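Local coordinates for alkaline phosphatase D (PDB 2YEQ), which hydrolyses phosphate esters, acting as a phosphodiesterase and alkaline phosphatase whose active site contains iron and calcium, at residues A[13-18]-A[201-206]; A[17-22]-A[247-252]; A[85-90]-A[103-108]; A[115-120]-A[142-147]. All coordinates share one frame; numbering follows the deposited sequence.

Contacts 1 and 4 lie in one mixed sheet, with centres about 12 Å apart: strand 203-206 of contact 1 neighbours strand 145-148 of contact 4, and V205 N lies 2.8 Å from V146 O. Contact 2 starts from the same chain stretch as contact 1, sharing D17 and P18, with centres about 9 Å apart. The hairpin of contact 3 touches contact 1, where S15 OG is 3.0 Å from T104 OG1, and meets contact 4 through a salt bridge of 2.8 Å between K105 NZ and D144 OD1. Contacts 2 and 4 do not touch, their nearest atoms being about 5 Å apart. The W204 side chain in contact 1 is about 14 Å from the active-site iron.

Contact 1 of 4, residues A[13-18]-A[201-206]; sequences VASGDP and AFPWVV. With EDO (1,2-ethanediol), chain I; EDO (1,2-ethanediol), chain B.
S15 sets its hydroxyl over the backbone of P203: OG lies 3.2 Å from P203 CA and 3.7 Å from P203 CB. With chi1 at 70°, OG stands between the backbone N and the carbonyl carbon of its own residue, and its polar partner there is T104 OG1. The same P203 CB also meets P18 CG, 4.2 Å away, the two side chains crossing at about a right angle, while P18 CD touches V205 CG2. The backbones pair in parallel at G16 and W204, although the short strand axes diverge by 68°: W204 N donates to S15 O over 2.9 Å at 164°, and D17 N donates to W204 O at 3.2 Å. The short N-terminal strand 13-16 thereby joins the mixed sheet beside strand 203-206 of the calcineurin-like phosphatase domain, in the order 13-16, 203-206, 145-148. G16 suits this close pairing, because a CB on it would fall 2.7 Å from W204 O, a clash. After it the chain turns at D17, whose OD1 lies 2.9 Å from a water that also bridges W204 O and V206 N, and forms a salt bridge with R263. Replacing D17 with alanine removes the carboxylate and would probably leave R263 without that anionic mate and the water less firmly placed. W204 NE1 is bonded to A198 O, and its ring stacks with H199.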
loop_
_atom_site.group_PDB
_atom_site.type_symbol
_atom_site.label_atom_id
_atom_site.label_comp_id
_atom_site.label_asym_id
_atom_site.label_seq_id
_atom_site.Cartn_x
_atom_site.Cartn_y
_atom_site.Cartn_z
ATOM N N VAL A 13 15.605 -3.111 -9.588
ATOM C CA VAL A 13 15.191 -4.460 -9.321
ATOM C C VAL A 13 14.260 -4.485 -8.108
ATOM O O VAL A 13 14.108 -3.479 -7.401
ATOM C CB VAL A 13 16.412 -5.394 -9.074
ATOM C CG1 VAL A 13 17.381 -5.398 -10.300
ATOM C CG2 VAL A 13 17.161 -5.016 -7.754
ATOM N N ALA A 14 13.617 -5.617 -7.893
ATOM C CA ALA A 14 12.689 -5.758 -6.766
ATOM C C ALA A 14 12.539 -7.217 -6.449
ATOM O O ALA A 14 12.868 -8.084 -7.270
ATOM C CB ALA A 14 11.292 -5.117 -7.075
ATOM N N SER A 15 12.062 -7.493 -5.241
ATOM C CA SER A 15 11.695 -8.846 -4.853
ATOM C C SER A 15 10.405 -8.823 -4.051
ATOM O O SER A 15 10.006 -7.810 -3.491
ATOM C CB SER A 15 12.810 -9.530 -4.035
ATOM O OG SER A 15 12.931 -8.956 -2.733
ATOM N N GLY A 16 9.755 -9.960 -3.971
ATOM C CA GLY A 16 8.461 -9.964 -3.335
ATOM C C GLY A 16 7.812 -11.297 -3.125
ATOM O O GLY A 16 8.320 -12.344 -3.516
ATOM N N ASP A 17 6.666 -11.229 -2.469
ATOM C CA ASP A 17 5.848 -12.393 -2.178
ATOM C C ASP A 17 6.665 -13.568 -1.686
ATOM O O ASP A 17 6.558 -14.676 -2.207
ATOM C CB ASP A 17 5.002 -12.755 -3.406
ATOM C CG ASP A 17 3.730 -11.923 -3.489
ATOM O OD1 ASP A 17 3.701 -10.823 -2.881
ATOM O OD2 ASP A 17 2.761 -12.378 -4.153
ATOM N N PRO A 18 7.448 -13.336 -0.640
ATOM C CA PRO A 18 8.305 -14.399 -0.123
ATOM C C PRO A 18 7.491 -15.493 0.503
ATOM O O PRO A 18 6.447 -15.201 1.121
ATOM C CB PRO A 18 9.159 -13.685 0.945
ATOM C CG PRO A 18 8.344 -12.581 1.391
ATOM C CD PRO A 18 7.584 -12.111 0.154
ATOM N N ALA A 201 16.335 -3.168 -1.315
ATOM C CA ALA A 201 16.680 -3.488 0.081
ATOM C C ALA A 201 15.866 -4.607 0.745
ATOM O O ALA A 201 16.367 -5.314 1.637
ATOM C CB ALA A 201 16.605 -2.200 0.920
ATOM N N PHE A 202 14.607 -4.776 0.344
ATOM C CA PHE A 202 13.678 -5.690 1.042
ATOM C C PHE A 202 12.683 -6.358 0.080
ATOM O O PHE A 202 12.350 -5.782 -0.934
ATOM C CB PHE A 202 12.790 -4.921 2.025
ATOM C CG PHE A 202 13.468 -3.838 2.779
ATOM C CD1 PHE A 202 14.329 -4.144 3.833
ATOM C CD2 PHE A 202 13.195 -2.522 2.516
ATOM C CE1 PHE A 202 14.929 -3.151 4.557
ATOM C CE2 PHE A 202 13.801 -1.511 3.248
ATOM C CZ PHE A 202 14.687 -1.842 4.267
ATOM N N PRO A 203 12.171 -7.527 0.433
ATOM C CA PRO A 203 11.016 -8.082 -0.280
ATOM C C PRO A 203 9.769 -7.296 0.061
ATOM O O PRO A 203 9.596 -6.915 1.224
ATOM C CB PRO A 203 10.899 -9.498 0.264
ATOM C CG PRO A 203 11.571 -9.455 1.592
ATOM C CD PRO A 203 12.568 -8.362 1.576
ATOM N N TRP A 204 8.922 -7.054 -0.947
ATOM C CA TRP A 204 7.695 -6.287 -0.793
ATOM C C TRP A 204 6.469 -7.189 -1.008
ATOM O O TRP A 204 6.482 -8.110 -1.850
ATOM C CB TRP A 204 7.616 -5.140 -1.787
ATOM C CG TRP A 204 8.487 -3.951 -1.500
ATOM C CD1 TRP A 204 9.781 -3.967 -1.048
ATOM C CD2 TRP A 204 8.150 -2.570 -1.682
ATOM N NE1 TRP A 204 10.250 -2.698 -0.929
ATOM C CE2 TRP A 204 9.281 -1.816 -1.319
ATOM C CE3 TRP A 204 6.989 -1.895 -2.105
ATOM C CZ2 TRP A 204 9.297 -0.441 -1.368
ATOM C CZ3 TRP A 204 6.996 -0.547 -2.145
ATOM C CH2 TRP A 204 8.145 0.187 -1.798
ATOM N N VAL A 205 5.418 -6.896 -0.238
ATOM C CA VAL A 205 4.092 -7.468 -0.402
ATOM C C VAL A 205 3.189 -6.294 -0.738
ATOM O O VAL A 205 2.900 -5.442 0.107
ATOM C CB VAL A 205 3.628 -8.221 0.852
ATOM C CG1 VAL A 205 2.225 -8.860 0.655
ATOM C CG2 VAL A 205 4.638 -9.331 1.167
ATOM N N VAL A 206 2.771 -6.207 -2.001
ATOM C CA VAL A 206 1.997 -5.056 -2.442
ATOM C C VAL A 206 0.512 -5.409 -2.609
ATOM O O VAL A 206 0.159 -6.536 -2.970
ATOM C CB VAL A 206 2.570 -4.492 -3.792
ATOM C CG1 VAL A 206 4.044 -4.040 -3.606
ATOM C CG2 VAL A 206 2.475 -5.553 -4.902
HETATM C C1 EDO I . 2.828 -15.656 -1.638
HETATM O O1 EDO I . 3.699 -14.927 -0.759
HETATM C C2 EDO I . 1.774 -14.727 -2.220
HETATM O O2 EDO I . 1.740 -14.847 -3.644
HETATM C C1 EDO B . 16.496 -7.906 3.472
HETATM O O1 EDO B . 16.142 -8.049 2.103
HETATM C C2 EDO B . 15.341 -8.346 4.350
HETATM O O2 EDO B . 15.865 -8.509 5.672
HETATM O O HOH W 1 11.228 -4.997 -3.641
HETATM O O HOH W 2 4.477 -8.187 -3.726
#

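Contact 2 of 4, residues A[17-22]-A[247-252]. With EDO (1,2-ethanediol), chain I.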
loop_
_atom_site.group_PDB
_atom_site.type_symbol
_atom_site.label_atom_id
_atom_site.label_comp_id
_atom_site.label_asym_id
_atom_site.label_seq_id
_atom_site.Cartn_x
_atom_site.Cartn_y
_atom_site.Cartn_z
ATOM N N ASP A 17 6.666 -11.229 -2.469
ATOM C CA ASP A 17 5.848 -12.393 -2.178
ATOM C C ASP A 17 6.665 -13.568 -1.686
ATOM O O ASP A 17 6.558 -14.676 -2.207
ATOM C CB ASP A 17 5.002 -12.755 -3.406
ATOM C CG ASP A 17 3.730 -11.923 -3.489
ATOM O OD1 ASP A 17 3.701 -10.823 -2.881
ATOM O OD2 ASP A 17 2.761 -12.378 -4.153
ATOM N N PRO A 18 7.448 -13.336 -0.640
ATOM C CA PRO A 18 8.305 -14.399 -0.123
ATOM C C PRO A 18 7.491 -15.493 0.503
ATOM O O PRO A 18 6.447 -15.201 1.121
ATOM C CB PRO A 18 9.159 -13.685 0.945
ATOM C CG PRO A 18 8.344 -12.581 1.391
ATOM C CD PRO A 18 7.584 -12.111 0.154
ATOM N N LEU A 19 7.947 -16.734 0.301
ATOM C CA LEU A 19 7.475 -17.909 1.022
ATOM C C LEU A 19 8.696 -18.525 1.730
ATOM O O LEU A 19 9.792 -17.976 1.678
ATOM C CB LEU A 19 6.830 -18.917 0.076
ATOM C CG LEU A 19 5.517 -18.462 -0.599
ATOM C CD1 LEU A 19 5.045 -19.483 -1.626
ATOM C CD2 LEU A 19 4.429 -18.159 0.428
ATOM N N SER A 20 8.528 -19.664 2.388
ATOM C CA SER A 20 9.645 -20.230 3.155
ATOM C C SER A 20 10.733 -20.835 2.275
ATOM O O SER A 20 11.852 -21.005 2.730
ATOM C CB SER A 20 9.151 -21.241 4.202
ATOM O OG SER A 20 8.598 -22.375 3.606
ATOM N N ASP A 21 10.427 -21.131 1.019
ATOM C CA ASP A 21 11.392 -21.784 0.129
ATOM C C ASP A 21 11.601 -21.077 -1.218
ATOM O O ASP A 21 12.233 -21.639 -2.115
ATOM C CB ASP A 21 10.919 -23.214 -0.145
ATOM C CG ASP A 21 9.656 -23.256 -1.000
ATOM O OD1 ASP A 21 8.783 -22.369 -0.842
ATOM O OD2 ASP A 21 9.540 -24.163 -1.852
ATOM N N SER A 22 11.049 -19.880 -1.376
ATOM C CA SER A 22 11.105 -19.171 -2.658
ATOM C C SER A 22 10.746 -17.729 -2.462
ATOM O O SER A 22 10.195 -17.350 -1.418
ATOM C CB SER A 22 10.141 -19.785 -3.675
ATOM O OG SER A 22 8.801 -19.692 -3.240
ATOM N N PRO A 247 6.464 -7.278 -8.059
ATOM C CA PRO A 247 7.026 -8.614 -7.826
ATOM C C PRO A 247 5.976 -9.588 -7.290
ATOM O O PRO A 247 6.002 -9.972 -6.118
ATOM C CB PRO A 247 8.115 -8.354 -6.791
ATOM C CG PRO A 247 7.571 -7.246 -5.985
ATOM C CD PRO A 247 6.841 -6.349 -6.982
ATOM N N LEU A 248 5.078 -9.991 -8.178
ATOM C CA LEU A 248 3.969 -10.899 -7.885
ATOM C C LEU A 248 4.203 -12.273 -8.480
ATOM O O LEU A 248 4.918 -12.426 -9.459
ATOM C CB LEU A 248 2.687 -10.297 -8.470
ATOM C CG LEU A 248 2.276 -8.931 -7.899
ATOM C CD1 LEU A 248 1.063 -8.362 -8.623
ATOM C CD2 LEU A 248 1.967 -8.987 -6.393
ATOM N N ARG A 249 3.560 -13.280 -7.914
ATOM C CA ARG A 249 3.624 -14.642 -8.450
ATOM C C ARG A 249 2.690 -14.826 -9.646
ATOM O O ARG A 249 1.860 -13.980 -9.905
ATOM C CB ARG A 249 3.307 -15.647 -7.347
ATOM C CG ARG A 249 4.409 -15.678 -6.321
ATOM C CD ARG A 249 4.187 -16.673 -5.240
ATOM N NE ARG A 249 5.277 -16.598 -4.258
ATOM C CZ ARG A 249 6.389 -17.330 -4.279
ATOM N NH1 ARG A 249 6.617 -18.220 -5.226
ATOM N NH2 ARG A 249 7.295 -17.171 -3.329
ATOM N N ILE A 250 2.857 -15.924 -10.374
ATOM C CA ILE A 250 2.155 -16.133 -11.651
ATOM C C ILE A 250 0.606 -16.261 -11.486
ATOM O O ILE A 250 -0.165 -15.910 -12.386
ATOM C CB ILE A 250 2.767 -17.346 -12.424
ATOM C CG1 ILE A 250 2.344 -17.315 -13.909
ATOM C CG2 ILE A 250 2.415 -18.666 -11.741
ATOM C CD1 ILE A 250 2.818 -16.060 -14.656
ATOM N N SER A 251 0.159 -16.683 -10.309
ATOM C CA SER A 251 -1.269 -16.755 -10.034
ATOM C C SER A 251 -1.917 -15.367 -9.975
ATOM O O SER A 251 -3.132 -15.266 -10.033
ATOM C CB SER A 251 -1.512 -17.519 -8.734
ATOM O OG SER A 251 -0.795 -16.880 -7.685
ATOM N N SER A 252 -1.103 -14.313 -9.884
ATOM C CA SER A 252 -1.579 -12.948 -10.006
ATOM C C SER A 252 -1.548 -12.403 -11.449
ATOM O O SER A 252 -1.862 -11.247 -11.643
ATOM C CB SER A 252 -0.791 -11.991 -9.067
ATOM O OG SER A 252 -1.086 -12.207 -7.694
HETATM C C1 EDO I . 2.828 -15.656 -1.638
HETATM O O1 EDO I . 3.699 -14.927 -0.759
HETATM C C2 EDO I . 1.774 -14.727 -2.220
HETATM O O2 EDO I . 1.740 -14.847 -3.644
HETATM O O HOH W 3 1.237 -12.978 -6.126
#
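R249, its chain extended, grips the backbone oxygen of D17 side-on with two nitrogens: NE at 3.1 Å and NH2 at 2.8 Å from D17 O. Both donors lie in the carbonyl plane; this double grip, with the S22 bond, restrains the guanidinium's rotation. NH2 donates to S22 OG at 2.9 Å, and a weak bond runs from NH1 to the same hydroxyl. L19 CD1 sits 3.6 Å above the R249 guanidinium plane, over its centre, so the group is bonded at its edge and packed over one face; L19 itself is exposed. The looser side is wet: D17 OD2 accepts from a water at 2.6 Å that also takes the R249 N-H and donates to S252 OG. Ethanediol O2, probably from the crystallisation liquor, lies 2.7 Å from D17 OD2. L248 CD2 makes a loose contact, 4.1 Å from D17 OD2. Segment 247-252 follows helix 228-245 and packs on strand 23-28 through P247 and R249, while R249 NH1 salt-bridges to E78 of strand 74-79.

Contact 3 of 4, residues A[85-90]-A[103-108]; sequences NKVYYY and KTKTLP. With PE5 (3,6,9,12,15,18,21,24-octaoxahexacosan-1-ol), chain C.
K105 runs alongside N85, and its NZ donates to N85 OD1 at 2.7 Å, nearly in line with the amide C=O (171°). The pair sits at the open end of the beta hairpin formed by strands 87-94 and 97-105 in the N-terminal domain. Inward, Y88 and T104 form a hydrogen-bonded antiparallel pair, Y88 N to T104 O at 2.9 Å and T104 N to Y88 O at 2.8 Å; V87 with K105 and Y89 with K103 are the flanking non-hydrogen-bonded pairs. K103 runs fully extended alongside the Y89 ring, K103 CG 3.8 Å from Y89 CE2, and NZ donates to the ether oxygen O2 of a bound polyether. The K105 chain bends at its last torsion (chi4 -105°), which turns NZ to N85 and also to D144, a salt-bridge partner. A methionine in place of K105 would probably leave D144 without this cation and N85 OD1 without its donor. In the next shell, T106 OG1 accepts K86 N at 3.0 Å and is bonded to E83 O, which fixes the hydroxyl's rotation; Y88 OH is held by E83 N. A water lies 2.8 Å from Y90 OH and 2.7 Å from K103 O, bridging the two.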
loop_
_atom_site.group_PDB
_atom_site.type_symbol
_atom_site.label_atom_id
_atom_site.label_comp_id
_atom_site.label_asym_id
_atom_site.label_seq_id
_atom_site.Cartn_x
_atom_site.Cartn_y
_atom_site.Cartn_z
ATOM N N ASN A 85 13.838 -18.487 6.299
ATOM C CA ASN A 85 14.338 -17.408 7.120
ATOM C C ASN A 85 15.776 -17.015 6.822
ATOM O O ASN A 85 16.558 -16.749 7.741
ATOM C CB ASN A 85 14.182 -17.792 8.586
ATOM C CG ASN A 85 14.091 -16.597 9.502
ATOM O OD1 ASN A 85 13.847 -15.476 9.086
ATOM N ND2 ASN A 85 14.316 -16.844 10.775
ATOM N N LYS A 86 16.111 -16.948 5.542
ATOM C CA LYS A 86 17.474 -16.669 5.109
ATOM C C LYS A 86 17.547 -15.495 4.147
ATOM O O LYS A 86 16.729 -15.391 3.233
ATOM C CB LYS A 86 18.052 -17.911 4.438
ATOM C CG LYS A 86 19.533 -17.794 4.134
ATOM C CD LYS A 86 20.177 -19.148 3.834
ATOM C CE LYS A 86 21.537 -19.318 4.530
ATOM N NZ LYS A 86 22.429 -18.129 4.435
ATOM N N VAL A 87 18.549 -14.642 4.354
ATOM C CA VAL A 87 18.839 -13.507 3.496
ATOM C C VAL A 87 19.549 -13.982 2.261
ATOM O O VAL A 87 20.482 -14.799 2.358
ATOM C CB VAL A 87 19.730 -12.483 4.205
ATOM C CG1 VAL A 87 20.203 -11.369 3.247
ATOM C CG2 VAL A 87 18.989 -11.906 5.404
ATOM N N TYR A 88 19.120 -13.491 1.093
ATOM C CA TYR A 88 19.830 -13.774 -0.156
ATOM C C TYR A 88 20.063 -12.503 -0.926
ATOM O O TYR A 88 19.409 -11.479 -0.674
ATOM C CB TYR A 88 19.042 -14.732 -1.016
ATOM C CG TYR A 88 18.891 -16.130 -0.458
ATOM C CD1 TYR A 88 19.858 -17.114 -0.713
ATOM C CD2 TYR A 88 17.772 -16.493 0.271
ATOM C CE1 TYR A 88 19.721 -18.395 -0.249
ATOM C CE2 TYR A 88 17.616 -17.802 0.741
ATOM C CZ TYR A 88 18.598 -18.744 0.478
ATOM O OH TYR A 88 18.441 -20.034 0.928
ATOM N N TYR A 89 21.005 -12.578 -1.864
ATOM C CA TYR A 89 21.260 -11.517 -2.814
ATOM C C TYR A 89 20.902 -12.030 -4.194
ATOM O O TYR A 89 20.979 -13.253 -4.454
ATOM C CB TYR A 89 22.718 -11.074 -2.747
ATOM C CG TYR A 89 23.047 -10.528 -1.386
ATOM C CD1 TYR A 89 23.458 -11.380 -0.361
ATOM C CD2 TYR A 89 22.888 -9.178 -1.105
ATOM C CE1 TYR A 89 23.728 -10.892 0.909
ATOM C CE2 TYR A 89 23.152 -8.670 0.163
ATOM C CZ TYR A 89 23.573 -9.538 1.168
ATOM O OH TYR A 89 23.843 -9.068 2.436
ATOM N N TYR A 90 20.493 -11.112 -5.068
ATOM C CA TYR A 90 20.103 -11.484 -6.414
ATOM C C TYR A 90 20.501 -10.412 -7.403
ATOM O O TYR A 90 20.658 -9.243 -7.043
ATOM C CB TYR A 90 18.589 -11.798 -6.476
ATOM C CG TYR A 90 17.705 -10.593 -6.210
ATOM C CD1 TYR A 90 17.353 -10.245 -4.916
ATOM C CD2 TYR A 90 17.212 -9.812 -7.265
ATOM C CE1 TYR A 90 16.563 -9.148 -4.671
ATOM C CE2 TYR A 90 16.417 -8.716 -7.024
ATOM C CZ TYR A 90 16.089 -8.382 -5.743
ATOM O OH TYR A 90 15.330 -7.279 -5.490
ATOM N N LYS A 103 18.675 -7.321 -2.415
ATOM C CA LYS A 103 18.667 -8.137 -1.222
ATOM C C LYS A 103 17.252 -8.571 -0.862
ATOM O O LYS A 103 16.307 -7.773 -0.903
ATOM C CB LYS A 103 19.258 -7.325 -0.088
ATOM C CG LYS A 103 19.503 -8.048 1.202
ATOM C CD LYS A 103 20.261 -7.051 2.117
ATOM C CE LYS A 103 20.537 -7.560 3.512
ATOM N NZ LYS A 103 21.071 -6.412 4.340
ATOM N N THR A 104 17.116 -9.820 -0.474
ATOM C CA THR A 104 15.827 -10.355 -0.121
ATOM C C THR A 104 15.910 -11.354 1.032
ATOM O O THR A 104 16.993 -11.636 1.547
ATOM C CB THR A 104 15.170 -11.016 -1.343
ATOM O OG1 THR A 104 13.790 -11.226 -1.054
ATOM C CG2 THR A 104 15.841 -12.347 -1.724
ATOM N N LYS A 105 14.763 -11.896 1.432
ATOM C CA LYS A 105 14.721 -12.802 2.578
ATOM C C LYS A 105 13.491 -13.692 2.566
ATOM O O LYS A 105 12.360 -13.203 2.425
ATOM C CB LYS A 105 14.770 -11.999 3.868
ATOM C CG LYS A 105 14.958 -12.864 5.116
ATOM C CD LYS A 105 14.910 -11.989 6.359
ATOM C CE LYS A 105 15.005 -12.782 7.641
ATOM N NZ LYS A 105 13.672 -12.872 8.310
ATOM N N THR A 106 13.709 -14.995 2.673
ATOM C CA THR A 106 12.617 -15.951 2.692
ATOM C C THR A 106 11.891 -15.898 4.050
ATOM O O THR A 106 12.434 -15.435 5.049
ATOM C CB THR A 106 13.094 -17.407 2.459
ATOM O OG1 THR A 106 14.176 -17.704 3.357
ATOM C CG2 THR A 106 13.504 -17.652 1.015
ATOM N N LEU A 107 10.663 -16.394 4.071
ATOM C CA LEU A 107 9.904 -16.496 5.317
ATOM C C LEU A 107 10.448 -17.643 6.186
ATOM O O LEU A 107 11.044 -18.587 5.676
ATOM C CB LEU A 107 8.443 -16.801 5.016
ATOM C CG LEU A 107 7.659 -15.775 4.187
ATOM C CD1 LEU A 107 6.198 -16.233 4.114
ATOM C CD2 LEU A 107 7.790 -14.396 4.782
ATOM N N PRO A 108 10.189 -17.586 7.487
ATOM C CA PRO A 108 10.391 -18.758 8.353
ATOM C C PRO A 108 9.571 -19.946 7.883
ATOM O O PRO A 108 8.549 -19.776 7.207
ATOM C CB PRO A 108 9.862 -18.298 9.723
ATOM C CG PRO A 108 9.918 -16.836 9.702
ATOM C CD PRO A 108 9.744 -16.412 8.245
HETATM C C50 PE5 C . 25.064 -6.826 4.645
HETATM O O1 PE5 C . 24.236 -6.302 3.599
HETATM C C1 PE5 C . 24.544 -4.931 3.329
HETATM C C2 PE5 C . 23.623 -4.355 2.259
HETATM O O2 PE5 C . 22.276 -4.340 2.748
HETATM C C3 PE5 C . 21.558 -3.135 2.480
HETATM C C4 PE5 C . 20.153 -3.291 2.999
HETATM O O HOH W 4 14.670 -6.817 -2.806
#

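Contact 4 of 4, residues A[115-120]-A[142-147]; sequences PQMTFA and KLDLVF. With EDO (1,2-ethanediol), chain B.
F119 meets the neighbouring strand from its first side-chain atom onward. CB lies 3.1 Å from L145 O, a tight approach, and also touches L145 CD1. CG, set over its own backbone by a chi1 of 67°, is 4.1 Å from F147 CE2, while CD1 comes to 3.6 Å from F147 CD2 and CE1 to 3.8 Å from that same atom. The F147 edge thus addresses the F119 face in a T-shaped stack, with centroids 5.2 Å apart and planes at 78°. On the opposite sheet face, A120 CB meets L143 CD1 at 3.6 Å. T118 N donates almost straight (171°) to the anti lone pair of D144 OD2, and D144 N returns a bond to T118 O. Farther along, A120 N donates to L145 O, and A120 O accepts from F147 N, whereas the buried L145 N has no partner. Parallel pairing of strands 117-122 and 145-148, linked through helix 133-138, is the beta-alpha-beta crossover characteristic of calcineurin-like phosphatases; iron ligands C124, D151 and Y154 follow these strands.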
loop_
_atom_site.group_PDB
_atom_site.type_symbol
_atom_site.label_atom_id
_atom_site.label_comp_id
_atom_site.label_asym_id
_atom_site.label_seq_id
_atom_site.Cartn_x
_atom_site.Cartn_y
_atom_site.Cartn_z
ATOM N N PRO A 115 10.788 -15.378 17.303
ATOM C CA PRO A 115 10.620 -14.433 18.411
ATOM C C PRO A 115 10.272 -13.004 18.026
ATOM O O PRO A 115 9.764 -12.260 18.865
ATOM C CB PRO A 115 12.017 -14.410 19.061
ATOM C CG PRO A 115 12.935 -14.719 17.969
ATOM C CD PRO A 115 12.203 -15.745 17.130
ATOM N N GLN A 116 10.569 -12.595 16.790
ATOM C CA GLN A 116 10.382 -11.199 16.401
ATOM C C GLN A 116 10.278 -11.039 14.876
ATOM O O GLN A 116 10.792 -11.863 14.112
ATOM C CB GLN A 116 11.522 -10.344 16.940
ATOM C CG GLN A 116 11.319 -8.847 16.822
ATOM C CD GLN A 116 12.422 -8.045 17.511
ATOM O OE1 GLN A 116 12.413 -7.880 18.721
ATOM N NE2 GLN A 116 13.347 -7.511 16.728
ATOM N N MET A 117 9.572 -9.991 14.469
ATOM C CA MET A 117 9.433 -9.615 13.068
ATOM C C MET A 117 9.418 -8.105 13.034
ATOM O O MET A 117 8.786 -7.466 13.890
ATOM C CB MET A 117 8.102 -10.146 12.516
ATOM C CG MET A 117 7.830 -9.746 11.083
ATOM S SD MET A 117 6.220 -10.277 10.525
ATOM C CE MET A 117 6.422 -10.030 8.739
ATOM N N THR A 118 10.105 -7.520 12.059
ATOM C CA THR A 118 10.049 -6.080 11.855
ATOM C C THR A 118 9.721 -5.808 10.380
ATOM O O THR A 118 10.319 -6.411 9.492
ATOM C CB THR A 118 11.391 -5.389 12.220
ATOM O OG1 THR A 118 11.759 -5.756 13.558
ATOM C CG2 THR A 118 11.278 -3.874 12.135
ATOM N N PHE A 119 8.780 -4.906 10.137
ATOM C CA PHE A 119 8.388 -4.580 8.757
ATOM C C PHE A 119 7.966 -3.135 8.736
ATOM O O PHE A 119 7.838 -2.517 9.795
ATOM C CB PHE A 119 7.328 -5.552 8.222
ATOM C CG PHE A 119 5.972 -5.462 8.895
ATOM C CD1 PHE A 119 5.042 -4.539 8.472
ATOM C CD2 PHE A 119 5.620 -6.331 9.920
ATOM C CE1 PHE A 119 3.771 -4.456 9.069
ATOM C CE2 PHE A 119 4.353 -6.264 10.512
ATOM C CZ PHE A 119 3.428 -5.310 10.067
ATOM N N ALA A 120 7.831 -2.569 7.539
ATOM C CA ALA A 120 7.325 -1.232 7.379
ATOM C C ALA A 120 6.129 -1.331 6.427
ATOM O O ALA A 120 6.047 -2.289 5.639
ATOM C CB ALA A 120 8.372 -0.295 6.779
ATOM N N LYS A 142 16.177 -1.786 9.245
ATOM C CA LYS A 142 16.408 -3.217 9.267
ATOM C C LYS A 142 15.072 -3.920 9.290
ATOM O O LYS A 142 14.481 -4.070 10.341
ATOM C CB LYS A 142 17.242 -3.624 10.492
ATOM C CG LYS A 142 18.744 -3.413 10.303
ATOM C CD LYS A 142 19.278 -2.213 11.085
ATOM C CE LYS A 142 20.238 -1.337 10.248
ATOM N NZ LYS A 142 21.571 -1.976 10.020
ATOM N N LEU A 143 14.602 -4.367 8.130
ATOM C CA LEU A 143 13.253 -4.930 8.019
ATOM C C LEU A 143 13.312 -6.304 7.425
ATOM O O LEU A 143 14.196 -6.589 6.610
ATOM C CB LEU A 143 12.390 -4.035 7.115
ATOM C CG LEU A 143 12.384 -2.544 7.389
ATOM C CD1 LEU A 143 11.631 -1.831 6.245
ATOM C CD2 LEU A 143 11.779 -2.239 8.777
ATOM N N ASP A 144 12.358 -7.142 7.807
ATOM C CA ASP A 144 12.141 -8.432 7.184
ATOM C C ASP A 144 11.319 -8.310 5.879
ATOM O O ASP A 144 11.493 -9.105 4.967
ATOM C CB ASP A 144 11.401 -9.358 8.137
ATOM C CG ASP A 144 12.206 -9.656 9.426
ATOM O OD1 ASP A 144 13.300 -10.244 9.298
ATOM O OD2 ASP A 144 11.725 -9.315 10.535
ATOM N N LEU A 145 10.414 -7.342 5.828
ATOM C CA LEU A 145 9.645 -7.080 4.603
ATOM C C LEU A 145 8.971 -5.729 4.647
ATOM O O LEU A 145 8.998 -5.024 5.668
ATOM C CB LEU A 145 8.667 -8.222 4.278
ATOM C CG LEU A 145 7.598 -8.675 5.272
ATOM C CD1 LEU A 145 6.415 -7.779 5.180
ATOM C CD2 LEU A 145 7.164 -10.089 4.959
ATOM N N VAL A 146 8.440 -5.321 3.496
ATOM C CA VAL A 146 7.709 -4.089 3.342
ATOM C C VAL A 146 6.338 -4.424 2.726
ATOM O O VAL A 146 6.249 -5.296 1.843
ATOM C CB VAL A 146 8.459 -3.106 2.418
ATOM C CG1 VAL A 146 7.604 -1.902 2.066
ATOM C CG2 VAL A 146 9.753 -2.650 3.093
ATOM N N PHE A 147 5.300 -3.737 3.213
ATOM C CA PHE A 147 3.959 -3.750 2.606
ATOM C C PHE A 147 3.658 -2.428 1.941
ATOM O O PHE A 147 3.920 -1.363 2.487
ATOM C CB PHE A 147 2.859 -3.942 3.676
ATOM C CG PHE A 147 2.817 -5.309 4.264
ATOM C CD1 PHE A 147 2.115 -6.317 3.649
ATOM C CD2 PHE A 147 3.456 -5.585 5.473
ATOM C CE1 PHE A 147 2.061 -7.579 4.190
ATOM C CE2 PHE A 147 3.397 -6.865 6.033
ATOM C CZ PHE A 147 2.702 -7.854 5.386
HETATM C C1 EDO B . 16.496 -7.906 3.472
HETATM O O1 EDO B . 16.142 -8.049 2.103
HETATM C C2 EDO B . 15.341 -8.346 4.350
HETATM O O2 EDO B . 15.865 -8.509 5.672
#